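Long-range contacts in hypothetical conserved protein (Thermus thermophilus, PDB 3DZM), which is of unknown function but is a major outer-membrane beta-barrel protein that binds calcium: residues D156-Y162 / E201-R207; Q128-Q134 / A165-E171. One frame throughout, in Å; residues are numbered along the deposited sequence.

Contact 1. Residues D156-Y162 / E201-R207; sequences DLGVDYY and EWVLKLR. With C8E ((hydroxyethyloxy)tri(ethyloxy)octane), chain F; C8E ((hydroxyethyloxy)tri(ethyloxy)octane), chain E.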
# COMPACT_ATOMS: atom_id res chain seq x y z
N ASP A 156 -4.00 9.70 -10.80
CA ASP A 156 -3.02 8.65 -10.86
C ASP A 156 -3.66 7.28 -10.84
O ASP A 156 -4.38 6.95 -9.89
CB ASP A 156 -2.11 8.77 -9.67
CG ASP A 156 -0.86 8.02 -9.86
OD1 ASP A 156 -0.75 7.45 -10.95
OD2 ASP A 156 0.00 7.99 -8.94
N LEU A 157 -3.43 6.51 -11.92
CA LEU A 157 -3.81 5.10 -11.97
C LEU A 157 -2.61 4.19 -12.24
O LEU A 157 -1.89 4.38 -13.22
CB LEU A 157 -4.84 4.86 -13.06
CG LEU A 157 -5.53 3.50 -13.14
CD1 LEU A 157 -6.82 3.65 -13.87
CD2 LEU A 157 -4.66 2.46 -13.81
N GLY A 158 -2.39 3.21 -11.37
CA GLY A 158 -1.33 2.25 -11.58
C GLY A 158 -1.58 0.89 -10.99
O GLY A 158 -2.58 0.68 -10.32
N VAL A 159 -0.69 -0.05 -11.27
CA VAL A 159 -0.79 -1.42 -10.73
C VAL A 159 0.59 -1.79 -10.24
O VAL A 159 1.60 -1.43 -10.87
CB VAL A 159 -1.29 -2.43 -11.80
CG1 VAL A 159 -1.11 -3.85 -11.32
CG2 VAL A 159 -2.80 -2.13 -12.25
N ASP A 160 0.65 -2.42 -9.07
CA ASP A 160 1.94 -2.80 -8.46
C ASP A 160 1.87 -4.27 -8.21
O ASP A 160 0.80 -4.80 -7.88
CB ASP A 160 2.18 -2.11 -7.11
CG ASP A 160 2.44 -0.63 -7.24
OD1 ASP A 160 2.74 -0.23 -8.36
OD2 ASP A 160 2.35 0.14 -6.22
N TYR A 161 3.00 -4.94 -8.34
CA TYR A 161 3.09 -6.32 -7.92
C TYR A 161 4.11 -6.47 -6.79
O TYR A 161 5.21 -5.93 -6.87
CB TYR A 161 3.51 -7.22 -9.08
CG TYR A 161 3.67 -8.64 -8.62
CD1 TYR A 161 2.56 -9.43 -8.33
CD2 TYR A 161 4.93 -9.19 -8.41
CE1 TYR A 161 2.68 -10.70 -7.89
CE2 TYR A 161 5.07 -10.51 -7.96
CZ TYR A 161 3.94 -11.24 -7.71
OH TYR A 161 4.03 -12.54 -7.26
N TYR A 162 3.75 -7.22 -5.74
CA TYR A 162 4.68 -7.52 -4.64
C TYR A 162 5.08 -8.99 -4.53
O TYR A 162 4.26 -9.89 -4.58
CB TYR A 162 4.10 -7.05 -3.31
CG TYR A 162 4.04 -5.54 -3.18
CD1 TYR A 162 5.14 -4.82 -2.73
CD2 TYR A 162 2.88 -4.83 -3.53
CE1 TYR A 162 5.09 -3.46 -2.62
CE2 TYR A 162 2.83 -3.45 -3.41
CZ TYR A 162 3.94 -2.78 -2.96
OH TYR A 162 3.93 -1.42 -2.82
N GLU A 201 -0.35 -8.50 -3.00
CA GLU A 201 0.24 -9.19 -4.12
C GLU A 201 0.06 -8.29 -5.37
O GLU A 201 0.98 -7.57 -5.79
CB GLU A 201 -0.37 -10.56 -4.27
CG GLU A 201 0.22 -11.32 -5.42
CD GLU A 201 -0.21 -12.78 -5.45
OE1 GLU A 201 -1.27 -13.11 -4.83
OE2 GLU A 201 0.52 -13.58 -6.11
N TRP A 202 -1.13 -8.29 -5.95
CA TRP A 202 -1.43 -7.31 -6.99
C TRP A 202 -2.21 -6.16 -6.38
O TRP A 202 -3.14 -6.38 -5.60
CB TRP A 202 -2.24 -7.94 -8.11
CG TRP A 202 -1.52 -8.95 -8.93
CD1 TRP A 202 -1.57 -10.30 -8.77
CD2 TRP A 202 -0.64 -8.69 -10.02
NE1 TRP A 202 -0.78 -10.91 -9.71
CE2 TRP A 202 -0.20 -9.96 -10.50
CE3 TRP A 202 -0.19 -7.53 -10.66
CZ2 TRP A 202 0.69 -10.10 -11.58
CZ3 TRP A 202 0.68 -7.67 -11.77
CH2 TRP A 202 1.11 -8.94 -12.20
N VAL A 203 -1.82 -4.94 -6.69
CA VAL A 203 -2.51 -3.80 -6.11
C VAL A 203 -2.89 -2.82 -7.20
O VAL A 203 -2.02 -2.32 -7.91
CB VAL A 203 -1.65 -3.09 -4.99
CG1 VAL A 203 -2.48 -2.02 -4.24
CG2 VAL A 203 -1.09 -4.10 -4.01
N LEU A 204 -4.19 -2.56 -7.34
CA LEU A 204 -4.68 -1.42 -8.12
C LEU A 204 -4.55 -0.09 -7.37
O LEU A 204 -4.99 0.05 -6.25
CB LEU A 204 -6.14 -1.64 -8.46
CG LEU A 204 -6.73 -0.69 -9.49
CD1 LEU A 204 -6.07 -0.88 -10.83
CD2 LEU A 204 -8.22 -0.94 -9.60
N LYS A 205 -3.96 0.90 -8.01
CA LYS A 205 -3.81 2.21 -7.39
C LYS A 205 -4.59 3.20 -8.20
O LYS A 205 -4.37 3.34 -9.42
CB LYS A 205 -2.33 2.65 -7.32
CG LYS A 205 -2.14 4.15 -7.10
CD LYS A 205 -0.96 4.69 -7.90
CE LYS A 205 0.31 3.89 -7.67
NZ LYS A 205 1.54 4.73 -7.95
N LEU A 206 -5.49 3.91 -7.52
CA LEU A 206 -6.36 4.91 -8.13
C LEU A 206 -6.50 6.15 -7.20
O LEU A 206 -7.20 6.10 -6.19
CB LEU A 206 -7.69 4.25 -8.39
CG LEU A 206 -8.84 4.93 -9.12
CD1 LEU A 206 -8.37 5.79 -10.27
CD2 LEU A 206 -9.78 3.85 -9.60
N ARG A 207 -5.80 7.24 -7.51
CA ARG A 207 -5.82 8.42 -6.63
C ARG A 207 -6.13 9.74 -7.34
O ARG A 207 -5.71 9.93 -8.47
CB ARG A 207 -4.49 8.57 -5.88
CG ARG A 207 -4.22 7.54 -4.84
CD ARG A 207 -2.92 7.87 -4.09
NE ARG A 207 -2.51 6.82 -3.16
CZ ARG A 207 -1.44 6.05 -3.32
NH1 ARG A 207 -0.65 6.20 -4.37
NH2 ARG A 207 -1.16 5.11 -2.42
C1 C8E F . 5.04 -5.84 -12.66
C2 C8E F . 5.61 -7.13 -13.29
C3 C8E F . 6.20 -8.20 -12.35
C4 C8E F . 5.90 -9.64 -12.81
C5 C8E F . 5.18 -10.56 -11.80
C6 C8E F . 5.40 -12.08 -11.98
C7 C8E F . 5.26 -12.89 -10.68
C8 C8E F . 6.16 -14.14 -10.59
O9 C8E F . 6.73 -14.35 -9.30
C10 C8E F . 5.78 -14.51 -8.24
C11 C8E F . 6.39 -14.57 -6.82
O12 C8E F . 5.52 -14.05 -5.81
C13 C8E F . 4.87 -15.00 -4.97
C14 C8E F . 3.39 -14.67 -4.68
O15 C8E F . 3.18 -14.38 -3.30
C16 C8E F . 1.99 -14.86 -2.69
C17 C8E F . 0.86 -13.82 -2.66
O18 C8E F . -0.25 -14.17 -1.83
C19 C8E F . -0.49 -13.20 -0.82
C20 C8E F . -1.71 -13.49 0.08
O21 C8E F . -1.30 -13.70 1.43
C1 C8E E . -6.59 -5.64 -12.24
C2 C8E E . -5.30 -6.32 -11.75
C3 C8E E . -5.54 -7.50 -10.81
C4 C8E E . -5.13 -8.84 -11.44
C5 C8E E . -4.80 -9.94 -10.42
C6 C8E E . -5.89 -11.02 -10.21
C7 C8E E . -6.52 -10.96 -8.82
C8 C8E E . -5.75 -9.99 -7.90
O9 C8E E . -5.77 -10.33 -6.52
C10 C8E E . -4.48 -10.74 -6.07
C11 C8E E . -4.30 -10.54 -4.56
O12 C8E E . -3.66 -9.31 -4.30
C13 C8E E . -3.86 -8.86 -2.96
C14 C8E E . -3.83 -7.34 -2.84
O15 C8E E . -5.03 -6.88 -2.22
C16 C8E E . -5.19 -5.48 -2.29
C17 C8E E . -4.23 -4.80 -1.31
O18 C8E E . -4.84 -4.59 -0.04
C19 C8E E . -4.82 -5.74 0.77
C20 C8E E . -3.36 -6.15 0.94
O21 C8E E . -2.79 -5.47 2.03
O HOH W 1 -0.44 8.54 -6.15
O HOH W 2 2.23 2.03 -9.80
O HOH W 3 2.97 2.91 -5.91
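Asp156 to Tyr162 runs antiparallel to Glu201 to Arg207, the strand axes 4.6 Å apart at their closest, and seven backbone hydrogen bonds, including reciprocal pairs at Asp156–Arg207, Gly158–Lys205 and Asp160–Val203, zip the two together. On the face that carries Tyr161 and Trp202, the Tyr161 ring meets the indole edge-to-face: CD1 sits over the middle of the face, 3.6 Å from Trp202 CE2, with the planes at 53°. A detergent (chain E) covers the opposite indole face, and another (chain F) lies with C5 over one face of the Tyr161 ring. Val159 reaches the indole edge with CG1, 3.9 Å from Trp202 CE3, while its CG2 lies 3.8 Å from Leu204 CD1. This is the seam between strands 151-172 and 202-213 of a transmembrane beta-barrel; the detergents and the aromatic pair are consistent with a lipid-facing surface near the membrane interface.

The face that carries Asp156, Asp160 and Lys205 is largely polar. Lys205, CG anti to its backbone N, passes CD 3.6 Å from Asp156 OD2; a turn about CG-CD (chi3 -52°) then leaves NZ only a long salt bridge to Asp156 OD2, 3.7 Å. Tyr104 hydrogen-bonds both Lys205 NZ and Asp156 OD1, Arg43 forms a salt bridge with Asp156 and Arg108 one with Asp160. Waters link Asp156 OD2 to Arg207 NH1 and Asp160 OD2 to Lys205 NZ.

Contact 2. Residues Q128-Q134 / A165-E171; sequences QTISSNQ and ACFTRVE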
# COMPACT_ATOMS: atom_id res chain seq x y z
N GLN A 128 -3.39 -10.27 18.44
CA GLN A 128 -2.47 -10.97 17.56
C GLN A 128 -2.18 -10.14 16.30
O GLN A 128 -3.07 -9.53 15.72
CB GLN A 128 -3.04 -12.32 17.22
CG GLN A 128 -2.02 -13.39 17.29
CD GLN A 128 -2.65 -14.73 17.37
OE1 GLN A 128 -2.56 -15.40 18.40
NE2 GLN A 128 -3.35 -15.13 16.30
N THR A 129 -0.91 -10.10 15.91
CA THR A 129 -0.49 -9.21 14.84
C THR A 129 0.44 -9.92 13.91
O THR A 129 1.33 -10.59 14.35
CB THR A 129 0.24 -7.98 15.39
OG1 THR A 129 -0.65 -7.24 16.23
CG2 THR A 129 0.72 -7.07 14.27
N ILE A 130 0.22 -9.78 12.62
CA ILE A 130 1.14 -10.31 11.62
C ILE A 130 1.72 -9.18 10.74
O ILE A 130 1.13 -8.12 10.61
CB ILE A 130 0.44 -11.39 10.78
CG1 ILE A 130 1.44 -12.10 9.87
CG2 ILE A 130 -0.74 -10.79 10.02
CD1 ILE A 130 1.18 -13.58 9.74
N SER A 131 2.90 -9.40 10.18
CA SER A 131 3.66 -8.37 9.45
C SER A 131 4.43 -8.98 8.26
O SER A 131 4.87 -10.13 8.31
CB SER A 131 4.67 -7.71 10.38
OG SER A 131 4.06 -6.64 11.05
N SER A 132 4.56 -8.20 7.19
CA SER A 132 5.39 -8.58 6.06
C SER A 132 5.95 -7.34 5.42
O SER A 132 5.22 -6.41 5.16
CB SER A 132 4.57 -9.39 5.05
OG SER A 132 5.41 -10.19 4.25
N ASN A 133 7.25 -7.34 5.15
CA ASN A 133 7.85 -6.24 4.39
C ASN A 133 8.22 -6.70 3.01
O ASN A 133 9.02 -7.61 2.87
CB ASN A 133 9.10 -5.73 5.07
CG ASN A 133 8.85 -5.28 6.48
OD1 ASN A 133 7.72 -5.18 6.92
ND2 ASN A 133 9.92 -5.04 7.21
N GLN A 134 7.65 -6.07 1.99
CA GLN A 134 7.84 -6.58 0.64
C GLN A 134 8.40 -5.60 -0.33
O GLN A 134 8.18 -4.42 -0.24
CB GLN A 134 6.57 -7.18 0.09
CG GLN A 134 5.83 -8.04 1.06
CD GLN A 134 4.49 -8.47 0.53
OE1 GLN A 134 3.46 -8.04 1.03
NE2 GLN A 134 4.50 -9.32 -0.50
N ALA A 165 7.17 -12.42 0.87
CA ALA A 165 8.25 -12.29 1.79
C ALA A 165 7.95 -13.09 3.06
O ALA A 165 6.94 -13.78 3.14
CB ALA A 165 8.39 -10.87 2.13
N CYS A 166 8.81 -12.99 4.06
CA CYS A 166 8.56 -13.64 5.33
C CYS A 166 7.40 -12.97 6.06
O CYS A 166 7.11 -11.80 5.81
CB CYS A 166 9.84 -13.63 6.19
SG CYS A 166 11.12 -14.77 5.63
N PHE A 167 6.74 -13.71 6.94
CA PHE A 167 5.74 -13.16 7.86
C PHE A 167 6.22 -13.21 9.30
O PHE A 167 6.85 -14.17 9.69
CB PHE A 167 4.47 -13.98 7.80
CG PHE A 167 3.71 -13.82 6.55
CD1 PHE A 167 2.97 -12.68 6.33
CD2 PHE A 167 3.74 -14.80 5.60
CE1 PHE A 167 2.25 -12.54 5.17
CE2 PHE A 167 3.03 -14.67 4.43
CZ PHE A 167 2.28 -13.54 4.22
N THR A 168 5.88 -12.21 10.09
CA THR A 168 6.24 -12.20 11.51
C THR A 168 4.99 -12.05 12.35
O THR A 168 4.30 -11.07 12.22
CB THR A 168 7.15 -11.03 11.78
OG1 THR A 168 8.34 -11.20 11.01
CG2 THR A 168 7.51 -10.96 13.23
N ARG A 169 4.70 -13.04 13.20
CA ARG A 169 3.54 -13.01 14.11
C ARG A 169 3.95 -12.57 15.55
O ARG A 169 4.98 -12.96 16.07
CB ARG A 169 2.79 -14.38 14.10
CG ARG A 169 1.24 -14.35 14.38
CD ARG A 169 0.36 -15.42 13.56
NE ARG A 169 -0.99 -14.91 13.19
CZ ARG A 169 -1.93 -15.51 12.43
NH1 ARG A 169 -1.77 -16.72 11.85
NH2 ARG A 169 -3.06 -14.85 12.23
N VAL A 170 3.14 -11.72 16.17
CA VAL A 170 3.31 -11.37 17.57
C VAL A 170 1.99 -11.52 18.31
O VAL A 170 1.04 -10.80 18.00
CB VAL A 170 3.84 -9.91 17.78
CG1 VAL A 170 4.07 -9.64 19.25
CG2 VAL A 170 5.12 -9.75 17.10
N GLU A 171 1.93 -12.46 19.25
CA GLU A 171 0.79 -12.58 20.18
C GLU A 171 1.12 -11.83 21.47
O GLU A 171 2.26 -11.85 21.90
CB GLU A 171 0.51 -14.04 20.54
CG GLU A 171 0.81 -15.11 19.49
CD GLU A 171 0.53 -16.54 20.03
OE1 GLU A 171 1.00 -16.86 21.15
OE2 GLU A 171 -0.15 -17.34 19.34
O HOH W 4 4.53 -11.96 2.17
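Ser132 and Cys166 meet where the strand pairing gives out: the Ser132 hydroxyl donates to Cys166 O at 2.8 Å, coming from above the carbonyl plane. With OG anti to the backbone N (chi1 -157°), the hydroxyl also accepts from a water that in turn takes the N-H of Ala165, and it lies over one face of the Phe167 ring. Ser132 CB is 3.9 Å from Phe167 CD1. Ala165 adds its methyl, CB, 3.4 Å from Asn133 O.

Beyond Ser132 the strands pair regularly through Thr129–Val170 and Ser131–Thr168, though Ser131 N to Thr168 O is weak. Ile130 swings CG1 away from its own backbone N (chi1 -172°), which lays CD1 across Phe167, 3.8 Å from its CB, and 4.3 Å from Arg169 NE. Farther along, Gln128 stretches out past CG, and the end of its side chain comes over one face of the Arg169 guanidinium, turned steeply to it with the planes 64° apart. It also runs alongside the loosely ordered Glu171, CG to CG at 4.0 Å. With an alanine here, the Arg169 guanidinium is likely to lose its neighbour on that face, and the Glu171 chain the extended one beside it. The Arg169 side chain lies about 4 Å from that of the calcium ligand Leu54.

Both segments belong to the long beta hairpin of strands 127-148 and 151-172. Cys166 is tied by a disulfide to Cys184, just past strand 178-183, whose Gln180 and Ser182 touch Thr168. On the other edge strand 100-117 packs against residues 128-134, and helix 190-196 lies on Ile130 and Phe167 through Val193.

How the contacts relate
From the N terminus, the chain meets residues 128-134 first, then 156-162, 165-171 and finally 201-207, so the two contacts cross. Contact 2 closes a hairpin of 30 intervening residues, nearly all strand. Contact 1 closes a longer loop that holds residues 165-171, strand 178-183 and helix 190-196. Strand 151-172 serves both: it pairs with strand 127-148 in contact 2 and with strand 202-213 in contact 1. Strand 202-213 in turn pairs with strand 10-17, which brings the first and last strands together and shuts the barrel. Their centres are about 22 Å apart, yet the contacts touch where Tyr162 CB lies 3.6 Å from Gln134 NE2.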